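PDB 1BDG: hexokinase from Schistosoma mansoni, which catalyses the ATP-dependent phosphorylation of glucose and other hexoses to hexose 6-phosphates, the first step of glycolysis. Local coordinates for residues 160-165 and 218-223; 194-199 and 247-252. All coordinates share one frame; numbering follows the deposited sequence.

How the contacts relate
From the N terminus the chain first reaches 160-165, a loop of the small subdomain, then 194-199, where strand 189-195 runs into helix 197-206. Strands 212-218 and 222-229 follow, joined by the turn within 218-223, which returns to the first loop and closes contact 1. After strand 243-247, residues 247-252 come back to the strand-helix junction and close contact 2. The segments alternate, so the two loops cross. Contact 1 brings small and large subdomains together across the glucose; contact 2 ties the strand-helix junction, where the small subdomain passes into the large, to the loop after strand 243-247. They meet at N223, whose amide bonds to N247 and to the backbone of E249, and they share the sugar.

Contact 1 of 2, residues 160-165 and 218-223; sequences WTKGFS and VGTGTN. With GLC (alpha-D-glucopyranose), chain B; SO4 (sulfate ion), chain C.
K162 lays its aliphatic chain against T220, its CD lying 3.8 Å from T220 CG2, with the two side chains crossing at about a right angle. This van der Waals touch is small, and most of the meeting is made through the glucose lying between the segments. A bend at chi3 (-83°) turns the end of the lysine from the methyl toward the sugar, where K162 NZ donates to GLC O6 at 2.8 Å and to the ring oxygen O5. From the same loop T161 gives its OG1 hydrogen to GLC O2, at 2.7 Å, while N223 reaches GLC O4 with ND2 at 3.0 Å. G221 suits its place because a CB there would run into GLC O5 and crowd the lysine chain. The other branch of T220, OG1, joins its backbone N in donating to sulfate O4, the hydroxyl at 2.9 Å. That sulfate, probably from the crystallisation liquor, also bonds to T78, a predicted ATP-binding residue, so it may mark where a nucleotide phosphate lies. Small and large subdomains thus meet chiefly through shared substrate, consistent with the closure of hexokinase around glucose, and the lysine's charge would probably polarise O6, the hydroxyl to be phosphorylated.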
loop_
_atom_site.group_PDB
_atom_site.type_symbol
_atom_site.label_atom_id
_atom_site.label_comp_id
_atom_site.label_asym_id
_atom_site.label_seq_id
_atom_site.Cartn_x
_atom_site.Cartn_y
_atom_site.Cartn_z
ATOM N N TRP A 160 -7.880 9.950 6.144
ATOM C CA TRP A 160 -6.547 10.041 5.582
ATOM C C TRP A 160 -5.726 8.956 6.241
ATOM O O TRP A 160 -5.778 8.796 7.475
ATOM C CB TRP A 160 -5.876 11.384 5.912
ATOM C CG TRP A 160 -6.190 12.581 5.032
ATOM C CD1 TRP A 160 -6.689 13.765 5.454
ATOM C CD2 TRP A 160 -5.923 12.741 3.626
ATOM N NE1 TRP A 160 -6.743 14.655 4.417
ATOM C CE2 TRP A 160 -6.277 14.055 3.282
ATOM C CE3 TRP A 160 -5.413 11.900 2.629
ATOM C CZ2 TRP A 160 -6.138 14.561 1.978
ATOM C CZ3 TRP A 160 -5.273 12.407 1.326
ATOM C CH2 TRP A 160 -5.634 13.720 1.018
ATOM N N THR A 161 -4.991 8.201 5.431
ATOM C CA THR A 161 -4.117 7.173 5.956
ATOM C C THR A 161 -2.734 7.631 5.526
ATOM O O THR A 161 -2.604 8.665 4.864
ATOM C CB THR A 161 -4.431 5.798 5.350
ATOM O OG1 THR A 161 -4.206 5.827 3.936
ATOM C CG2 THR A 161 -5.872 5.416 5.623
ATOM N N LYS A 162 -1.701 6.916 5.954
ATOM C CA LYS A 162 -0.336 7.243 5.570
ATOM C C LYS A 162 0.215 8.559 6.130
ATOM O O LYS A 162 0.041 8.851 7.315
ATOM C CB LYS A 162 -0.189 7.161 4.041
ATOM C CG LYS A 162 -0.208 5.728 3.540
ATOM C CD LYS A 162 -0.023 5.613 2.065
ATOM C CE LYS A 162 -1.300 5.825 1.332
ATOM N NZ LYS A 162 -1.223 5.221 -0.038
ATOM N N GLY A 163 0.916 9.329 5.301
ATOM C CA GLY A 163 1.496 10.575 5.767
ATOM C C GLY A 163 0.684 11.838 5.506
ATOM O O GLY A 163 1.238 12.945 5.547
ATOM N N PHE A 164 -0.609 11.688 5.228
ATOM C CA PHE A 164 -1.461 12.836 4.950
ATOM C C PHE A 164 -2.345 13.241 6.133
ATOM O O PHE A 164 -2.750 12.404 6.948
ATOM C CB PHE A 164 -2.349 12.559 3.745
ATOM C CG PHE A 164 -1.634 12.581 2.427
ATOM C CD1 PHE A 164 -0.579 11.708 2.166
ATOM C CD2 PHE A 164 -2.070 13.421 1.410
ATOM C CE1 PHE A 164 0.029 11.668 0.900
ATOM C CE2 PHE A 164 -1.475 13.389 0.155
ATOM C CZ PHE A 164 -0.428 12.511 -0.101
ATOM N N SER A 165 -2.631 14.540 6.216
ATOM C CA SER A 165 -3.485 15.122 7.258
ATOM C C SER A 165 -3.926 16.511 6.843
ATOM O O SER A 165 -3.892 17.429 7.647
ATOM C CB SER A 165 -2.771 15.190 8.618
ATOM O OG SER A 165 -1.551 15.903 8.537
ATOM N N VAL A 218 1.715 -3.447 -2.172
ATOM C CA VAL A 218 2.580 -3.594 -1.017
ATOM C C VAL A 218 3.727 -2.586 -1.171
ATOM O O VAL A 218 4.841 -2.924 -1.574
ATOM C CB VAL A 218 3.067 -5.079 -0.818
ATOM C CG1 VAL A 218 1.904 -5.955 -0.325
ATOM C CG2 VAL A 218 3.606 -5.675 -2.107
ATOM N N GLY A 219 3.416 -1.321 -0.912
ATOM C CA GLY A 219 4.397 -0.257 -1.049
ATOM C C GLY A 219 4.400 0.633 0.169
ATOM O O GLY A 219 4.561 0.134 1.274
ATOM N N THR A 220 4.235 1.939 -0.010
ATOM C CA THR A 220 4.206 2.856 1.134
ATOM C C THR A 220 3.112 2.356 2.089
ATOM O O THR A 220 3.239 2.454 3.316
ATOM C CB THR A 220 3.931 4.328 0.686
ATOM O OG1 THR A 220 5.024 4.794 -0.120
ATOM C CG2 THR A 220 3.798 5.254 1.891
ATOM N N GLY A 221 2.106 1.717 1.495
ATOM C CA GLY A 221 0.990 1.153 2.225
ATOM C C GLY A 221 0.517 -0.150 1.599
ATOM O O GLY A 221 0.853 -0.445 0.460
ATOM N N THR A 222 -0.231 -0.955 2.345
ATOM C CA THR A 222 -0.717 -2.215 1.823
ATOM C C THR A 222 -2.230 -2.206 1.726
ATOM O O THR A 222 -2.924 -1.577 2.545
ATOM C CB THR A 222 -0.212 -3.427 2.651
ATOM O OG1 THR A 222 -0.585 -4.641 1.998
ATOM C CG2 THR A 222 -0.781 -3.434 4.058
ATOM N N ASN A 223 -2.732 -2.846 0.676
ATOM C CA ASN A 223 -4.162 -2.944 0.415
ATOM C C ASN A 223 -4.362 -3.842 -0.802
ATOM O O ASN A 223 -3.475 -3.953 -1.634
ATOM C CB ASN A 223 -4.759 -1.564 0.154
ATOM C CG ASN A 223 -6.259 -1.580 0.120
ATOM O OD1 ASN A 223 -6.874 -2.607 0.357
ATOM N ND2 ASN A 223 -6.862 -0.448 -0.177
HETATM C C1 GLC B . -3.157 2.890 2.263
HETATM C C2 GLC B . -4.472 3.497 1.775
HETATM C C3 GLC B . -5.117 2.575 0.766
HETATM C C4 GLC B . -4.143 2.296 -0.365
HETATM C C5 GLC B . -2.871 1.706 0.204
HETATM C C6 GLC B . -1.824 1.460 -0.865
HETATM O O1 GLC B . -3.434 1.649 2.819
HETATM O O2 GLC B . -5.371 3.689 2.866
HETATM O O3 GLC B . -6.295 3.169 0.239
HETATM O O4 GLC B . -4.723 1.406 -1.289
HETATM O O5 GLC B . -2.305 2.624 1.141
HETATM O O6 GLC B . -1.063 2.622 -1.119
HETATM S S SO4 C . 3.653 3.126 -3.755
HETATM O O1 SO4 C . 4.923 2.432 -3.872
HETATM O O2 SO4 C . 3.489 4.060 -4.840
HETATM O O3 SO4 C . 2.569 2.174 -3.791
HETATM O O4 SO4 C . 3.608 3.838 -2.509
#

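Contact 2 of 2, residues 194-199 and 247-252. With GLC (alpha-D-glucopyranose), chain B.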
loop_
_atom_site.group_PDB
_atom_site.type_symbol
_atom_site.label_atom_id
_atom_site.label_comp_id
_atom_site.label_asym_id
_atom_site.label_seq_id
_atom_site.Cartn_x
_atom_site.Cartn_y
_atom_site.Cartn_z
ATOM N N VAL A 194 -12.901 8.421 -9.942
ATOM C CA VAL A 194 -12.059 8.230 -8.787
ATOM C C VAL A 194 -11.903 6.743 -8.644
ATOM O O VAL A 194 -12.876 6.008 -8.496
ATOM C CB VAL A 194 -12.658 8.812 -7.505
ATOM C CG1 VAL A 194 -11.629 8.742 -6.389
ATOM C CG2 VAL A 194 -13.072 10.241 -7.748
ATOM N N VAL A 195 -10.656 6.312 -8.701
ATOM C CA VAL A 195 -10.302 4.919 -8.593
ATOM C C VAL A 195 -9.205 4.823 -7.538
ATOM O O VAL A 195 -8.392 5.740 -7.371
ATOM C CB VAL A 195 -9.783 4.417 -9.960
ATOM C CG1 VAL A 195 -9.020 3.116 -9.811
ATOM C CG2 VAL A 195 -10.940 4.251 -10.921
ATOM N N ASN A 196 -9.249 3.757 -6.757
ATOM C CA ASN A 196 -8.235 3.500 -5.739
ATOM C C ASN A 196 -7.010 2.859 -6.458
ATOM O O ASN A 196 -7.140 2.304 -7.555
ATOM C CB ASN A 196 -8.836 2.558 -4.695
ATOM C CG ASN A 196 -7.926 2.323 -3.527
ATOM O OD1 ASN A 196 -7.243 1.297 -3.448
ATOM N ND2 ASN A 196 -7.906 3.264 -2.606
ATOM N N ASP A 197 -5.824 2.930 -5.876
ATOM C CA ASP A 197 -4.681 2.334 -6.554
ATOM C C ASP A 197 -4.825 0.834 -6.784
ATOM O O ASP A 197 -4.526 0.362 -7.868
ATOM C CB ASP A 197 -3.340 2.680 -5.885
ATOM C CG ASP A 197 -3.298 2.355 -4.398
ATOM O OD1 ASP A 197 -4.083 1.527 -3.907
ATOM O OD2 ASP A 197 -2.449 2.924 -3.699
ATOM N N THR A 198 -5.348 0.090 -5.814
ATOM C CA THR A 198 -5.509 -1.351 -5.987
ATOM C C THR A 198 -6.380 -1.640 -7.196
ATOM O O THR A 198 -6.035 -2.479 -8.040
ATOM C CB THR A 198 -6.171 -1.960 -4.790
ATOM O OG1 THR A 198 -7.299 -1.164 -4.439
ATOM C CG2 THR A 198 -5.215 -2.018 -3.634
ATOM N N VAL A 199 -7.491 -0.904 -7.285
ATOM C CA VAL A 199 -8.459 -1.030 -8.385
ATOM C C VAL A 199 -7.745 -0.708 -9.702
ATOM O O VAL A 199 -7.816 -1.481 -10.661
ATOM C CB VAL A 199 -9.689 -0.095 -8.166
ATOM C CG1 VAL A 199 -10.777 -0.408 -9.160
ATOM C CG2 VAL A 199 -10.232 -0.275 -6.762
ATOM N N ASN A 247 -12.860 -2.736 -2.863
ATOM C CA ASN A 247 -11.657 -2.148 -2.288
ATOM C C ASN A 247 -11.725 -2.551 -0.809
ATOM O O ASN A 247 -12.453 -1.953 -0.003
ATOM C CB ASN A 247 -11.670 -0.631 -2.447
ATOM C CG ASN A 247 -10.503 0.045 -1.752
ATOM O OD1 ASN A 247 -9.537 -0.591 -1.348
ATOM N ND2 ASN A 247 -10.591 1.349 -1.619
ATOM N N THR A 248 -10.992 -3.607 -0.477
ATOM C CA THR A 248 -10.977 -4.164 0.866
ATOM C C THR A 248 -10.573 -3.154 1.905
ATOM O O THR A 248 -11.261 -2.988 2.902
ATOM C CB THR A 248 -10.042 -5.377 0.939
ATOM O OG1 THR A 248 -8.689 -4.943 0.761
ATOM C CG2 THR A 248 -10.398 -6.368 -0.156
ATOM N N GLU A 249 -9.455 -2.482 1.658
ATOM C CA GLU A 249 -8.929 -1.476 2.571
ATOM C C GLU A 249 -8.601 -2.216 3.882
ATOM O O GLU A 249 -9.025 -1.830 4.977
ATOM C CB GLU A 249 -9.962 -0.362 2.748
ATOM C CG GLU A 249 -9.402 0.985 3.191
ATOM C CD GLU A 249 -8.369 1.586 2.240
ATOM O OE1 GLU A 249 -8.717 1.953 1.099
ATOM O OE2 GLU A 249 -7.206 1.726 2.661
ATOM N N TRP A 250 -7.812 -3.285 3.720
ATOM C CA TRP A 250 -7.380 -4.172 4.796
ATOM C C TRP A 250 -6.310 -3.615 5.719
ATOM O O TRP A 250 -5.934 -4.255 6.708
ATOM C CB TRP A 250 -6.926 -5.528 4.224
ATOM C CG TRP A 250 -5.572 -5.568 3.501
ATOM C CD1 TRP A 250 -4.592 -4.615 3.519
ATOM C CD2 TRP A 250 -5.057 -6.648 2.708
ATOM N NE1 TRP A 250 -3.508 -5.033 2.797
ATOM C CE2 TRP A 250 -3.762 -6.276 2.287
ATOM C CE3 TRP A 250 -5.563 -7.893 2.323
ATOM C CZ2 TRP A 250 -2.956 -7.112 1.495
ATOM C CZ3 TRP A 250 -4.762 -8.726 1.536
ATOM C CH2 TRP A 250 -3.474 -8.330 1.132
ATOM N N GLY A 251 -5.756 -2.461 5.369
ATOM C CA GLY A 251 -4.758 -1.867 6.233
ATOM C C GLY A 251 -5.399 -1.660 7.593
ATOM O O GLY A 251 -4.735 -1.706 8.630
ATOM N N ALA A 252 -6.709 -1.456 7.591
ATOM C CA ALA A 252 -7.441 -1.246 8.827
ATOM C C ALA A 252 -7.665 -2.496 9.670
ATOM O O ALA A 252 -8.228 -2.389 10.749
ATOM C CB ALA A 252 -8.760 -0.562 8.544
HETATM C C1 GLC B . -3.157 2.890 2.263
HETATM C C2 GLC B . -4.472 3.497 1.775
HETATM C C3 GLC B . -5.117 2.575 0.766
HETATM C C4 GLC B . -4.143 2.296 -0.365
HETATM C C5 GLC B . -2.871 1.706 0.204
HETATM C C6 GLC B . -1.824 1.460 -0.865
HETATM O O1 GLC B . -3.434 1.649 2.819
HETATM O O2 GLC B . -5.371 3.689 2.866
HETATM O O3 GLC B . -6.295 3.169 0.239
HETATM O O4 GLC B . -4.723 1.406 -1.289
HETATM O O5 GLC B . -2.305 2.624 1.141
HETATM O O6 GLC B . -1.063 2.622 -1.119
#
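N196 OD1 is held by two donors of T198 and lies beside N247 across the contact. This is an N-cap: N196 precedes helix 197-206, and its OD1 takes the hydroxyl OG1 of T198 at 2.7 Å, in the carbonyl plane on a lone pair, and T198 N at 3.3 Å, from 38° out of that plane. Asparagine suits the site because its other end remains a donor, and N196 ND2 reaches GLC O3 at 3.3 Å in a nearly straight bond. The side chains of N247 and N196 cross at about a right angle, yet their amide planes are turned only 35° from each other, with N247 ND2 3.4 Å from N196 CG. No hydrogen bond joins the pair. N247 OD1 instead accepts from N223, and its ND2 makes only a weak bond to E249 OE1.

Two acidic side chains, one from each segment, then grip the sugar as acceptors for its hydroxyls. D197, at the first turn of the helix, takes GLC O4 on OD1 and GLC O6 on OD2, the latter also bonded to S144. The chain of E249 bends at chi2 (59°), bringing both its oxygens to neighbouring hydroxyls. GLC O3 donates to E249 OE1 at 2.8 Å, and GLC O2 to E249 OE2 at 2.7 Å.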